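Local atomic coordinates of fatty acyl CoA synthetase FADD13 (FATTY-ACYL-CoA SYNTHETASE) (Mycobacterium tuberculosis, PDB entry 3R44), a protein that belongs to the ANL superfamily of AMP-binding enzymes, pairing a large AMP-binding domain with a small C-terminal domain. Residues Ala267-Met272 with Phe289-Ala294; Arg213-Leu218 with Thr248-Leu253; Leu300-Ala305 with Asp331-Ala336. All coordinates share one frame; numbering follows the deposited sequence. Where two conformers were deposited one is given.

Contact 1. Residues Ala267-Met272 with Phe289-Ala294; sequences AILNFM and FITGGA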
loop_
_atom_site.group_PDB
_atom_site.type_symbol
_atom_site.label_atom_id
_atom_site.label_comp_id
_atom_site.label_asym_id
_atom_site.label_seq_id
_atom_site.Cartn_x
_atom_site.Cartn_y
_atom_site.Cartn_z
ATOM N N ALA A 267 1.870 1.521 -13.803
ATOM C CA ALA A 267 0.829 1.644 -14.867
ATOM C C ALA A 267 0.515 3.104 -15.155
ATOM O O ALA A 267 0.334 3.488 -16.317
ATOM C CB ALA A 267 -0.504 0.885 -14.507
ATOM N N ILE A 268 0.374 3.889 -14.093
ATOM C CA ILE A 268 0.021 5.318 -14.170
ATOM C C ILE A 268 1.088 6.049 -14.935
ATOM O O ILE A 268 0.765 6.817 -15.812
ATOM C CB ILE A 268 -0.179 5.989 -12.756
ATOM C CG1 ILE A 268 -1.566 5.724 -12.242
ATOM C CG2 ILE A 268 0.057 7.562 -12.757
ATOM C CD1 ILE A 268 -1.783 6.218 -10.776
ATOM N N LEU A 269 2.363 5.805 -14.597
ATOM C CA LEU A 269 3.420 6.486 -15.252
ATOM C C LEU A 269 3.533 6.068 -16.726
ATOM O O LEU A 269 3.900 6.877 -17.567
ATOM C CB LEU A 269 4.746 6.214 -14.574
ATOM C CG LEU A 269 4.861 6.849 -13.159
ATOM C CD1 LEU A 269 6.294 6.902 -12.808
ATOM C CD2 LEU A 269 4.247 8.266 -13.118
ATOM N N ASN A 270 3.234 4.807 -17.014
ATOM C CA ASN A 270 3.181 4.356 -18.378
ATOM C C ASN A 270 2.058 5.049 -19.151
ATOM O O ASN A 270 2.280 5.572 -20.276
ATOM C CB ASN A 270 2.989 2.850 -18.396
ATOM C CG ASN A 270 3.189 2.278 -19.751
ATOM O OD1 ASN A 270 2.364 1.456 -20.230
ATOM N ND2 ASN A 270 4.265 2.707 -20.424
ATOM N N PHE A 271 0.848 5.110 -18.593
ATOM C CA PHE A 271 -0.203 5.813 -19.321
ATOM C C PHE A 271 0.095 7.273 -19.544
ATOM O O PHE A 271 -0.196 7.809 -20.625
ATOM C CB PHE A 271 -1.556 5.626 -18.640
ATOM C CG PHE A 271 -2.000 4.194 -18.622
ATOM C CD1 PHE A 271 -1.889 3.415 -19.772
ATOM C CD2 PHE A 271 -2.561 3.633 -17.481
ATOM C CE1 PHE A 271 -2.329 2.087 -19.778
ATOM C CE2 PHE A 271 -2.978 2.291 -17.493
ATOM C CZ PHE A 271 -2.865 1.543 -18.610
ATOM N N MET A 272 0.726 7.900 -18.558
ATOM C CA MET A 272 1.024 9.322 -18.571
ATOM C C MET A 272 2.052 9.656 -19.661
ATOM O O MET A 272 2.103 10.797 -20.172
ATOM C CB MET A 272 1.503 9.782 -17.191
ATOM C CG MET A 272 0.319 9.921 -16.259
ATOM S SD MET A 272 0.822 10.382 -14.621
ATOM C CE MET A 272 1.651 11.907 -14.735
ATOM N N PHE A 289 8.305 11.359 -9.256
ATOM C CA PHE A 289 7.233 10.552 -8.788
ATOM C C PHE A 289 7.715 9.589 -7.725
ATOM O O PHE A 289 8.842 9.162 -7.753
ATOM C CB PHE A 289 6.665 9.719 -9.929
ATOM C CG PHE A 289 5.900 10.511 -10.964
ATOM C CD1 PHE A 289 4.573 10.899 -10.747
ATOM C CD2 PHE A 289 6.524 10.853 -12.146
ATOM C CE1 PHE A 289 3.867 11.618 -11.721
ATOM C CE2 PHE A 289 5.841 11.598 -13.119
ATOM C CZ PHE A 289 4.508 11.964 -12.904
ATOM N N ILE A 290 6.847 9.293 -6.760
ATOM C CA ILE A 290 7.084 8.248 -5.768
ATOM C C ILE A 290 6.176 7.126 -6.240
ATOM O O ILE A 290 4.977 7.343 -6.340
ATOM C CB ILE A 290 6.630 8.646 -4.377
ATOM C CG1 ILE A 290 7.374 9.900 -3.924
ATOM C CG2 ILE A 290 6.902 7.475 -3.377
ATOM C CD1 ILE A 290 6.861 10.499 -2.596
ATOM N N THR A 291 6.722 5.976 -6.583
ATOM C CA THR A 291 5.925 4.905 -7.158
ATOM C C THR A 291 5.998 3.668 -6.287
ATOM O O THR A 291 7.018 3.341 -5.715
ATOM C CB THR A 291 6.359 4.528 -8.596
ATOM O OG1 THR A 291 7.672 3.976 -8.558
ATOM C CG2 THR A 291 6.452 5.765 -9.489
ATOM N N GLY A 292 4.888 2.960 -6.235
ATOM C CA GLY A 292 4.810 1.698 -5.518
ATOM C C GLY A 292 4.588 0.621 -6.569
ATOM O O GLY A 292 4.329 0.926 -7.711
ATOM N N GLY A 293 4.705 -0.632 -6.189
ATOM C CA GLY A 293 4.408 -1.708 -7.113
ATOM C C GLY A 293 5.696 -2.290 -7.644
ATOM O O GLY A 293 6.757 -2.076 -7.082
ATOM N N ALA A 294 5.600 -3.034 -8.725
ATOM C CA ALA A 294 6.754 -3.681 -9.291
ATOM C C ALA A 294 7.791 -2.639 -9.690
ATOM O O ALA A 294 7.486 -1.457 -9.824
ATOM C CB ALA A 294 6.362 -4.528 -10.514
#

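Contact 2. Residues Arg213-Leu218 with Thr248-Leu253; sequences RLLLPL and TKVWSL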
loop_
_atom_site.group_PDB
_atom_site.type_symbol
_atom_site.label_atom_id
_atom_site.label_comp_id
_atom_site.label_asym_id
_atom_site.label_seq_id
_atom_site.Cartn_x
_atom_site.Cartn_y
_atom_site.Cartn_z
ATOM N N ARG A 213 4.369 20.909 -3.365
ATOM C CA ARG A 213 3.012 20.573 -3.742
ATOM C C ARG A 213 2.997 19.156 -4.281
ATOM O O ARG A 213 3.760 18.812 -5.206
ATOM C CB ARG A 213 2.514 21.587 -4.767
ATOM C CG ARG A 213 2.703 22.953 -4.275
ATOM C CD ARG A 213 2.229 24.064 -5.156
ATOM N NE ARG A 213 0.795 24.157 -5.435
ATOM C CZ ARG A 213 -0.078 24.839 -4.704
ATOM N NH1 ARG A 213 0.317 25.396 -3.584
ATOM N NH2 ARG A 213 -1.348 24.961 -5.099
ATOM N N LEU A 214 2.144 18.315 -3.707
ATOM C CA LEU A 214 2.242 16.880 -3.911
ATOM C C LEU A 214 0.924 16.340 -4.450
ATOM O O LEU A 214 -0.145 16.459 -3.811
ATOM C CB LEU A 214 2.671 16.183 -2.592
ATOM C CG LEU A 214 2.953 14.680 -2.737
ATOM C CD1 LEU A 214 3.863 14.195 -1.604
ATOM C CD2 LEU A 214 1.630 13.906 -2.682
ATOM N N LEU A 215 0.992 15.718 -5.622
ATOM C CA LEU A 215 -0.184 15.125 -6.263
ATOM C C LEU A 215 -0.468 13.727 -5.744
ATOM O O LEU A 215 0.419 12.827 -5.780
ATOM C CB LEU A 215 0.012 15.086 -7.768
ATOM C CG LEU A 215 -1.091 14.367 -8.516
ATOM C CD1 LEU A 215 -2.352 15.251 -8.534
ATOM C CD2 LEU A 215 -0.569 14.005 -9.943
ATOM N N LEU A 216 -1.666 13.557 -5.219
ATOM C CA LEU A 216 -2.179 12.268 -4.739
ATOM C C LEU A 216 -3.328 11.824 -5.635
ATOM O O LEU A 216 -4.444 12.344 -5.532
ATOM C CB LEU A 216 -2.684 12.357 -3.297
ATOM C CG LEU A 216 -3.055 10.997 -2.700
ATOM C CD1 LEU A 216 -1.994 9.954 -2.879
ATOM C CD2 LEU A 216 -3.418 11.179 -1.231
ATOM N N PRO A 217 -3.060 10.852 -6.521
ATOM C CA PRO A 217 -4.138 10.433 -7.399
ATOM C C PRO A 217 -4.457 8.947 -7.161
ATOM O O PRO A 217 -5.010 8.272 -8.073
ATOM C CB PRO A 217 -3.511 10.614 -8.774
ATOM C CG PRO A 217 -2.093 10.086 -8.528
ATOM C CD PRO A 217 -1.756 10.463 -7.102
ATOM N N LEU A 218 -4.123 8.463 -5.960
ATOM C CA LEU A 218 -4.363 7.096 -5.567
ATOM C C LEU A 218 -5.302 7.114 -4.343
ATOM O O LEU A 218 -5.260 8.038 -3.541
ATOM C CB LEU A 218 -3.073 6.417 -5.156
ATOM C CG LEU A 218 -2.002 6.408 -6.263
ATOM C CD1 LEU A 218 -0.602 6.272 -5.691
ATOM C CD2 LEU A 218 -2.369 5.308 -7.237
ATOM N N THR A 248 -5.465 11.613 -19.190
ATOM C CA THR A 248 -5.634 12.722 -20.118
ATOM C C THR A 248 -5.822 14.085 -19.470
ATOM O O THR A 248 -5.897 15.069 -20.181
ATOM C CB THR A 248 -6.800 12.487 -21.100
ATOM O OG1 THR A 248 -8.052 12.518 -20.393
ATOM C CG2 THR A 248 -6.574 11.142 -21.843
ATOM N N LYS A 249 -5.973 14.129 -18.144
ATOM C CA LYS A 249 -6.190 15.364 -17.395
ATOM C C LYS A 249 -5.064 15.650 -16.407
ATOM O O LYS A 249 -4.958 16.784 -15.883
ATOM C CB LYS A 249 -7.512 15.312 -16.611
ATOM C CG LYS A 249 -8.748 15.162 -17.480
ATOM C CD LYS A 249 -9.955 15.867 -16.849
ATOM C CE LYS A 249 -11.188 15.754 -17.755
ATOM N NZ LYS A 249 -11.982 14.566 -17.240
ATOM N N VAL A 250 -4.211 14.668 -16.133
ATOM C CA VAL A 250 -3.248 14.811 -15.023
ATOM C C VAL A 250 -2.108 15.800 -15.280
ATOM O O VAL A 250 -1.712 16.538 -14.379
ATOM C CB VAL A 250 -2.737 13.438 -14.549
ATOM C CG1 VAL A 250 -1.966 12.760 -15.616
ATOM C CG2 VAL A 250 -1.931 13.520 -13.200
ATOM N N TRP A 251 -1.608 15.868 -16.510
ATOM C CA TRP A 251 -0.483 16.774 -16.773
ATOM C C TRP A 251 -0.932 18.217 -16.631
ATOM O O TRP A 251 -0.173 19.041 -16.169
ATOM C CB TRP A 251 0.170 16.533 -18.133
ATOM C CG TRP A 251 1.039 15.290 -18.183
ATOM C CD1 TRP A 251 0.769 14.156 -18.867
ATOM C CD2 TRP A 251 2.273 15.057 -17.489
ATOM N NE1 TRP A 251 1.762 13.226 -18.667
ATOM C CE2 TRP A 251 2.676 13.732 -17.795
ATOM C CE3 TRP A 251 3.041 15.801 -16.599
ATOM C CZ2 TRP A 251 3.854 13.167 -17.298
ATOM C CZ3 TRP A 251 4.226 15.235 -16.095
ATOM C CH2 TRP A 251 4.609 13.935 -16.438
ATOM N N SER A 252 -2.144 18.533 -17.075
ATOM C CA SER A 252 -2.693 19.877 -16.928
ATOM C C SER A 252 -2.744 20.260 -15.458
ATOM O O SER A 252 -2.527 21.395 -15.077
ATOM C CB SER A 252 -4.125 19.926 -17.485
ATOM O OG SER A 252 -4.623 21.248 -17.465
ATOM N N LEU A 253 -3.087 19.288 -14.637
ATOM C CA LEU A 253 -3.278 19.519 -13.231
ATOM C C LEU A 253 -1.909 19.766 -12.640
ATOM O O LEU A 253 -1.749 20.659 -11.801
ATOM C CB LEU A 253 -3.935 18.285 -12.590
ATOM C CG LEU A 253 -4.046 18.317 -11.060
ATOM C CD1 LEU A 253 -4.705 19.627 -10.571
ATOM C CD2 LEU A 253 -4.776 17.052 -10.485
#

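Contact 3. Residues Leu300-Ala305 with Asp331-Ala336; sequences LIKIYA and DALRKA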
loop_
_atom_site.group_PDB
_atom_site.type_symbol
_atom_site.label_atom_id
_atom_site.label_comp_id
_atom_site.label_asym_id
_atom_site.label_seq_id
_atom_site.Cartn_x
_atom_site.Cartn_y
_atom_site.Cartn_z
ATOM N N LEU A 300 11.114 3.300 -19.242
ATOM C CA LEU A 300 10.245 4.345 -18.711
ATOM C C LEU A 300 11.011 5.293 -17.845
ATOM O O LEU A 300 10.771 6.475 -17.897
ATOM C CB LEU A 300 9.091 3.760 -17.895
ATOM C CG LEU A 300 7.736 3.692 -18.509
ATOM C CD1 LEU A 300 6.747 3.334 -17.328
ATOM C CD2 LEU A 300 7.344 4.967 -19.317
ATOM N N ILE A 301 11.959 4.784 -17.052
ATOM C CA ILE A 301 12.770 5.641 -16.203
ATOM C C ILE A 301 13.507 6.641 -17.097
ATOM O O ILE A 301 13.550 7.853 -16.834
ATOM C CB ILE A 301 13.713 4.804 -15.336
ATOM C CG1 ILE A 301 12.938 3.910 -14.383
ATOM C CG2 ILE A 301 14.776 5.669 -14.576
ATOM C CD1 ILE A 301 13.840 2.880 -13.760
ATOM N N LYS A 302 14.069 6.128 -18.180
ATOM C CA LYS A 302 14.856 6.964 -19.067
ATOM C C LYS A 302 14.082 8.051 -19.780
ATOM O O LYS A 302 14.597 9.151 -19.979
ATOM C CB LYS A 302 15.608 6.101 -20.081
ATOM C CG LYS A 302 16.719 5.237 -19.437
ATOM C CD LYS A 302 17.389 4.371 -20.538
ATOM C CE LYS A 302 18.872 4.396 -20.461
ATOM N NZ LYS A 302 19.449 3.677 -21.623
ATOM N N ILE A 303 12.859 7.774 -20.191
ATOM C CA ILE A 303 12.112 8.780 -20.918
ATOM C C ILE A 303 11.662 9.902 -19.975
ATOM O O ILE A 303 11.736 11.081 -20.332
ATOM C CB ILE A 303 10.976 8.172 -21.734
ATOM C CG1 ILE A 303 10.401 9.238 -22.671
ATOM C CG2 ILE A 303 9.955 7.564 -20.862
ATOM C CD1 ILE A 303 11.291 9.581 -23.762
ATOM N N TYR A 304 11.305 9.542 -18.739
ATOM C CA TYR A 304 11.040 10.530 -17.738
ATOM C C TYR A 304 12.284 11.325 -17.406
ATOM O O TYR A 304 12.224 12.571 -17.339
ATOM C CB TYR A 304 10.364 9.911 -16.473
ATOM C CG TYR A 304 8.847 9.758 -16.644
ATOM C CD1 TYR A 304 8.289 8.567 -17.030
ATOM C CD2 TYR A 304 7.976 10.812 -16.400
ATOM C CE1 TYR A 304 6.932 8.429 -17.210
ATOM C CE2 TYR A 304 6.598 10.681 -16.566
ATOM C CZ TYR A 304 6.079 9.474 -16.977
ATOM O OH TYR A 304 4.728 9.357 -17.142
ATOM N N ALA A 305 13.438 10.660 -17.308
ATOM C CA ALA A 305 14.684 11.382 -17.071
ATOM C C ALA A 305 15.020 12.397 -18.188
ATOM O O ALA A 305 15.573 13.444 -17.919
ATOM C CB ALA A 305 15.818 10.423 -16.838
ATOM N N ASP A 331 19.532 6.633 -7.807
ATOM C CA ASP A 331 19.803 5.198 -7.938
ATOM C C ASP A 331 18.822 4.466 -8.904
ATOM O O ASP A 331 18.943 3.250 -9.139
ATOM C CB ASP A 331 19.701 4.565 -6.527
ATOM C CG ASP A 331 20.842 4.993 -5.576
ATOM O OD1 ASP A 331 21.892 5.340 -6.123
ATOM O OD2 ASP A 331 20.673 4.957 -4.306
ATOM N N ALA A 332 17.830 5.177 -9.447
ATOM C CA ALA A 332 16.718 4.491 -10.200
ATOM C C ALA A 332 17.223 3.640 -11.368
ATOM O O ALA A 332 16.757 2.526 -11.618
ATOM C CB ALA A 332 15.679 5.499 -10.660
ATOM N N LEU A 333 18.220 4.149 -12.070
ATOM C CA LEU A 333 18.717 3.437 -13.223
ATOM C C LEU A 333 19.811 2.470 -12.825
ATOM O O LEU A 333 19.774 1.281 -13.192
ATOM C CB LEU A 333 19.228 4.427 -14.239
ATOM C CG LEU A 333 19.016 3.918 -15.643
ATOM C CD1 LEU A 333 17.542 3.500 -15.876
ATOM C CD2 LEU A 333 19.516 4.990 -16.658
ATOM N N ARG A 334 20.789 3.037 -12.111
ATOM C CA ARG A 334 21.879 2.341 -11.438
ATOM C C ARG A 334 21.374 1.005 -10.914
ATOM O O ARG A 334 21.950 -0.032 -11.238
ATOM C CB ARG A 334 22.369 3.197 -10.242
ATOM C CG ARG A 334 23.813 3.071 -9.810
ATOM C CD ARG A 334 23.983 3.681 -8.398
ATOM N NE ARG A 334 24.718 2.747 -7.574
ATOM C CZ ARG A 334 24.892 2.838 -6.272
ATOM N NH1 ARG A 334 24.365 3.846 -5.595
ATOM N NH2 ARG A 334 25.602 1.899 -5.641
ATOM N N LYS A 335 20.258 1.024 -10.180
ATOM C CA LYS A 335 19.779 -0.193 -9.463
ATOM C C LYS A 335 18.411 -0.691 -9.913
ATOM O O LYS A 335 17.581 -1.088 -9.072
ATOM C CB LYS A 335 19.762 -0.001 -7.936
ATOM C CG LYS A 335 21.074 0.423 -7.318
ATOM C CD LYS A 335 22.199 -0.549 -7.584
ATOM C CE LYS A 335 22.213 -1.768 -6.695
ATOM N NZ LYS A 335 23.639 -2.077 -6.242
ATOM N N ALA A 336 18.200 -0.689 -11.233
ATOM C CA ALA A 336 16.960 -1.193 -11.849
ATOM C C ALA A 336 16.608 -2.524 -11.244
ATOM O O ALA A 336 17.455 -3.443 -11.196
ATOM C CB ALA A 336 17.092 -1.342 -13.336
#

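Contact 1. Residues Ala267-Met272 with Phe289-Ala294
L269 of the helical segment 267-272 faces F289 at the start of 289-294, their CA atoms 8.5 Å apart. The axes of the short helical and strand segments come within 10.4 Å and run obliquely, 137° between their N-to-C directions, nearer antiparallel than parallel. L269 touches two residues of the strand: with CG anti to the carbonyl carbon the branch points at the strand, and its two methyls go to different residues. CD2 sits almost exactly above the middle of the F289 ring, 3.3 Å from the centroid and 4° off the ring normal, a CH-pi contact over the face. The sister methyl meets T291, two residues on and on the same side of the strand as F289, with L269 CD1 3.5 Å from T291 CG2. Such a helix lying on a sheet belongs to the alpha/beta architecture of the AMP-binding domain: strand 288-291 is an inner strand of the large mixed sheet, beside strand 261-264, and helix 266-274 forms part of the connection between these two parallel neighbours. One turn after L269, M272 approaches the far end of the ring. The bend at chi3 (60°) turns its terminal methyl toward the ring, so that M272 CE lies 3.4 Å from F289 CZ, while M272 SD makes an oblique Met-aromatic contact at 5.2 Å from the F289 ring centroid. T291 OG1 is hydrogen-bonded to the carbonyl oxygen of V312 on the next strand.

Contact 2. Residues Arg213-Leu218 with Thr248-Leu253
L215 carries the strand's share of this contact, meeting V250 and L253 of the facing helix. At the start of the segment, R213 directs its guanidinium elsewhere, to a salt bridge with E257 and a hydrogen bond to Q33, while L214 turns to helix 223-235. L215 then points at segment 248-253, its CA 8.8 Å from that of L253. With CG anti to the backbone N (chi1 174°) the side chain is carried away from the strand, and the branch at CG gives each methyl its own partner on the helix. L215 CD2 touches V250 CG2 at 3.6 Å, the two side chains set roughly perpendicular. L215 CD1 meets L253 CD2 at the same distance of 3.6 Å, on a more slanting course. V250 and L253, three residues apart, thus present neighbouring methyls on one side of the helix, and the strand leucine reaches both. L216 reverses the direction again, packing on A225 and V229 of helix 223-235, and beyond P217 L218 touches I268 of helix 266-274. Side chains alternating between helices on the two faces of a largely parallel sheet are the mark of a layered alpha/beta fold, here that of the AMP-binding domain.

Contact 3. Residues Leu300-Ala305 with Asp331-Ala336
I301 and K302, on consecutive positions of helix 298-306, meet A332 and L333 in the connection between strands 324-327 and 341-342. This is packing of a helix against a loop at the periphery of the alpha/beta AMP-binding domain; the loop includes a type I beta turn from L333 to A336. Apolar contacts come first. The closest CA pair, I301 and L333, is 7.0 Å apart, and the two side chains lie alongside each other, pointing opposite ways, with I301 CG2 3.7 Å from L333 CD1. This branch methyl, anti to the backbone N while CG1 lies beside it (chi1 -63°), also meets A332 CB at 4.0 Å. The longer branch ends near the loop backbone, where I301 CD1 lies 3.6 Å from the carbonyl oxygen A332 O. Next comes the aliphatic part of a charged side chain: K302 lies across L333, its CE 3.9 Å from L333 CD2, so that the leucine's two methyls are shared between the isoleucine and the lysine. While I301 and A332 are buried, K302 and L333 lie at the exposed margin. The polar interactions are made by the loop, among its own residues and with D401 and Y405. K335 N donates to D331 O, and K335 NZ forms a salt bridge with D401. D331 OD2 is hydrogen-bonded to Y405 OH, while R334 NH1 donates to D331 OD1 at 2.9 Å in a bent salt-bridge hydrogen bond (140°), approaching from above the carboxylate plane, 49° out of it.

How the contacts relate
Along the chain 213-218/248-253 comes first, then 267-272/289-294, then 300-305/331-336, all in the AMP-binding part of the protein. Contacts 1 and 2 share the large mixed sheet, where strand 261-264 separates their strands, and their centres are about 12 Å apart. Contact 3 is about 12 Å from contact 1 and 21 Å from contact 2, centre to centre. Three helices connect them: W251 of contact 2 probably hydrogen-bonds through NE1 to M272 O, and Y304 of 300-305 probably does so through OH to L269 O. W251 and Y304 also pack together beside F289, so the three helices and the sheet meet in one shared patch, which the loop 331-336 joins through helix 298-306.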